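Local coordinates for sensor protein (PDB 2R8R) that is the N-terminal sensor region of KdpD, probably a two-component histidine kinase that responds to potassium or osmotic state, at residues A[104-108]-A[146-152]. Sequence-based numbering, arbitrary orientation.
Sequences TKRWQ and ETLPDWV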
loop_
_atom_site.group_PDB
_atom_site.type_symbol
_atom_site.label_atom_id
_atom_site.label_comp_id
_atom_site.label_asym_id
_atom_site.label_seq_id
_atom_site.Cartn_x
_atom_site.Cartn_y
_atom_site.Cartn_z
ATOM N N THR A 104 -4.580 -12.226 10.598
ATOM C CA THR A 104 -4.522 -12.722 9.227
ATOM C C THR A 104 -4.060 -11.647 8.241
ATOM O O THR A 104 -3.210 -11.901 7.370
ATOM C CB THR A 104 -5.912 -13.270 8.832
ATOM O OG1 THR A 104 -6.240 -14.356 9.721
ATOM C CG2 THR A 104 -5.941 -13.797 7.362
ATOM N N LYS A 105 -4.604 -10.442 8.407
ATOM C CA LYS A 105 -4.491 -9.383 7.434
ATOM C C LYS A 105 -3.857 -8.155 8.050
ATOM O O LYS A 105 -4.098 -7.817 9.212
ATOM C CB LYS A 105 -5.881 -9.009 6.905
ATOM C CG LYS A 105 -6.612 -10.065 6.097
ATOM C CD LYS A 105 -5.942 -10.541 4.796
ATOM C CE LYS A 105 -5.991 -9.495 3.681
ATOM N NZ LYS A 105 -5.616 -9.935 2.263
ATOM N N ARG A 106 -3.078 -7.444 7.248
ATOM C CA ARG A 106 -2.499 -6.167 7.670
ATOM C C ARG A 106 -3.537 -5.075 7.933
ATOM O O ARG A 106 -3.300 -4.248 8.768
ATOM C CB ARG A 106 -1.485 -5.703 6.660
ATOM C CG ARG A 106 -0.775 -4.417 7.011
ATOM C CD ARG A 106 0.314 -4.149 5.975
ATOM N NE ARG A 106 1.466 -5.014 6.193
ATOM C CZ ARG A 106 2.515 -5.080 5.380
ATOM N NH1 ARG A 106 2.561 -4.325 4.273
ATOM N NH2 ARG A 106 3.535 -5.898 5.682
ATOM N N TRP A 107 -4.688 -5.092 7.245
ATOM C CA TRP A 107 -5.765 -4.162 7.551
ATOM C C TRP A 107 -6.227 -4.274 9.008
ATOM O O TRP A 107 -6.525 -3.265 9.610
ATOM C CB TRP A 107 -6.936 -4.222 6.558
ATOM C CG TRP A 107 -7.833 -5.452 6.540
ATOM C CD1 TRP A 107 -7.830 -6.439 5.600
ATOM C CD2 TRP A 107 -8.904 -5.770 7.449
ATOM N NE1 TRP A 107 -8.818 -7.360 5.873
ATOM C CE2 TRP A 107 -9.476 -6.990 7.013
ATOM C CE3 TRP A 107 -9.427 -5.151 8.594
ATOM C CZ2 TRP A 107 -10.541 -7.603 7.683
ATOM C CZ3 TRP A 107 -10.482 -5.760 9.260
ATOM C CH2 TRP A 107 -11.020 -6.973 8.805
ATOM N N GLN A 108 -6.213 -5.480 9.578
ATOM C CA GLN A 108 -6.505 -5.666 11.009
ATOM C C GLN A 108 -5.453 -5.068 11.920
ATOM O O GLN A 108 -5.784 -4.550 12.972
ATOM C CB GLN A 108 -6.636 -7.145 11.356
ATOM C CG GLN A 108 -7.779 -7.821 10.722
ATOM C CD GLN A 108 -7.721 -9.319 10.931
ATOM O OE1 GLN A 108 -7.343 -10.035 10.025
ATOM N NE2 GLN A 108 -8.057 -9.796 12.156
ATOM N N GLU A 146 -4.577 -11.466 -2.668
ATOM C CA GLU A 146 -4.687 -10.626 -1.465
ATOM C C GLU A 146 -5.842 -9.642 -1.723
ATOM O O GLU A 146 -5.736 -8.758 -2.571
ATOM C CB GLU A 146 -3.363 -9.889 -1.183
ATOM C CG GLU A 146 -2.182 -10.785 -0.733
ATOM C CD GLU A 146 -0.931 -9.988 -0.380
ATOM O OE1 GLU A 146 -0.589 -9.081 -1.194
ATOM O OE2 GLU A 146 -0.276 -10.251 0.679
ATOM N N THR A 147 -6.950 -9.819 -1.024
ATOM C CA THR A 147 -8.102 -8.945 -1.175
ATOM C C THR A 147 -8.368 -8.119 0.103
ATOM O O THR A 147 -7.853 -8.415 1.193
ATOM C CB THR A 147 -9.383 -9.725 -1.492
ATOM O OG1 THR A 147 -9.634 -10.629 -0.415
ATOM C CG2 THR A 147 -9.297 -10.493 -2.831
ATOM N N LEU A 148 -9.170 -7.073 -0.081
ATOM C CA LEU A 148 -9.528 -6.085 0.959
ATOM C C LEU A 148 -11.055 -5.894 0.949
ATOM O O LEU A 148 -11.649 -5.689 -0.103
ATOM C CB LEU A 148 -8.821 -4.741 0.677
ATOM C CG LEU A 148 -9.057 -3.623 1.683
ATOM C CD1 LEU A 148 -8.278 -3.960 2.996
ATOM C CD2 LEU A 148 -8.727 -2.221 1.104
ATOM N N PRO A 149 -11.707 -6.021 2.109
ATOM C CA PRO A 149 -13.140 -5.726 2.079
ATOM C C PRO A 149 -13.343 -4.266 1.749
ATOM O O PRO A 149 -12.601 -3.387 2.258
ATOM C CB PRO A 149 -13.623 -6.068 3.506
ATOM C CG PRO A 149 -12.591 -6.981 4.052
ATOM C CD PRO A 149 -11.283 -6.468 3.442
ATOM N N ASP A 150 -14.306 -4.011 0.875
ATOM C CA ASP A 150 -14.560 -2.651 0.422
ATOM C C ASP A 150 -14.794 -1.682 1.595
ATOM O O ASP A 150 -14.338 -0.545 1.560
ATOM C CB ASP A 150 -15.736 -2.634 -0.535
ATOM C CG ASP A 150 -15.449 -3.400 -1.810
ATOM O OD1 ASP A 150 -14.980 -4.550 -1.704
ATOM O OD2 ASP A 150 -15.696 -2.853 -2.911
ATOM N N TRP A 151 -15.476 -2.154 2.637
ATOM C CA TRP A 151 -15.806 -1.321 3.801
ATOM C C TRP A 151 -14.585 -0.772 4.535
ATOM O O TRP A 151 -14.665 0.296 5.111
ATOM C CB TRP A 151 -16.756 -2.049 4.773
ATOM C CG TRP A 151 -16.120 -3.178 5.503
ATOM C CD1 TRP A 151 -16.229 -4.490 5.208
ATOM C CD2 TRP A 151 -15.245 -3.084 6.648
ATOM N NE1 TRP A 151 -15.496 -5.235 6.101
ATOM C CE2 TRP A 151 -14.879 -4.400 6.992
ATOM C CE3 TRP A 151 -14.771 -2.017 7.434
ATOM C CZ2 TRP A 151 -14.051 -4.687 8.082
ATOM C CZ3 TRP A 151 -13.954 -2.294 8.517
ATOM C CH2 TRP A 151 -13.599 -3.615 8.833
ATOM N N VAL A 152 -13.451 -1.466 4.481
ATOM C CA VAL A 152 -12.204 -0.973 5.102
ATOM C C VAL A 152 -11.785 0.347 4.447
ATOM O O VAL A 152 -11.409 1.340 5.130
ATOM C CB VAL A 152 -11.044 -1.999 5.059
ATOM C CG1 VAL A 152 -9.744 -1.354 5.511
ATOM C CG2 VAL A 152 -11.322 -3.161 5.958
HETATM O O HOH W 1 -7.315 -12.285 1.566
#
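In the P-loop NTPase-type domain of KdpD, the N-terminal turn of helix 106-115 meets the loop leading into helix 150-154 and the first turn of that helix, and Trp107 gives the largest single share, 105 Å² of the 288 Å² buried. With CG between its backbone N and carbonyl carbon (chi1 70°), its indole lies against the loop and the helix start. Val152 lies over one face: CG2 is 4.1 Å from the centroid of the Trp107 six-membered ring and 25° off the normal, a CH-pi contact. Trp151 comes to the same indole as an offset edge-to-face pair, its edge toward the Trp107 face; the six-membered-ring planes stand at 81°, and Trp107 CZ3 is 3.8 Å from Trp151 CH2. The pyrrole end is packed by aliphatic groups, Leu148 CD1 at 3.6 Å from Trp107 CD1 and Pro149 CD at 3.6 Å from Trp107 NE1. On the face opposite Val152, Gln108 CG lies against the indole, while Gln108 OE1 accepts a bond from the backbone N of Lys105 (3.2 Å), the N-cap residue.

The polar link is made by Lys105, whose chain, bent at chi2 and chi3, carries NZ to Thr147 O at 2.9 Å, in the carbonyl plane and on a lone pair. Ala94 O, Thr96 OG1 and a water at 3.0 Å from Lys105 NZ also bond to this ammonium, so several oxygens share it. Glu146 OE2 bonds instead to Thr96 N, yet its charge, 5.6 Å from Lys105 NZ, would probably still favour the protonated amine. An aromatic, aliphatic-lined seam beside a lysine held by two carbonyls, a hydroxyl and a water thus joins two helix N-termini, each preceded by a loop, in an alpha/beta domain built on a parallel sheet of strand order 2-3-4-1-5.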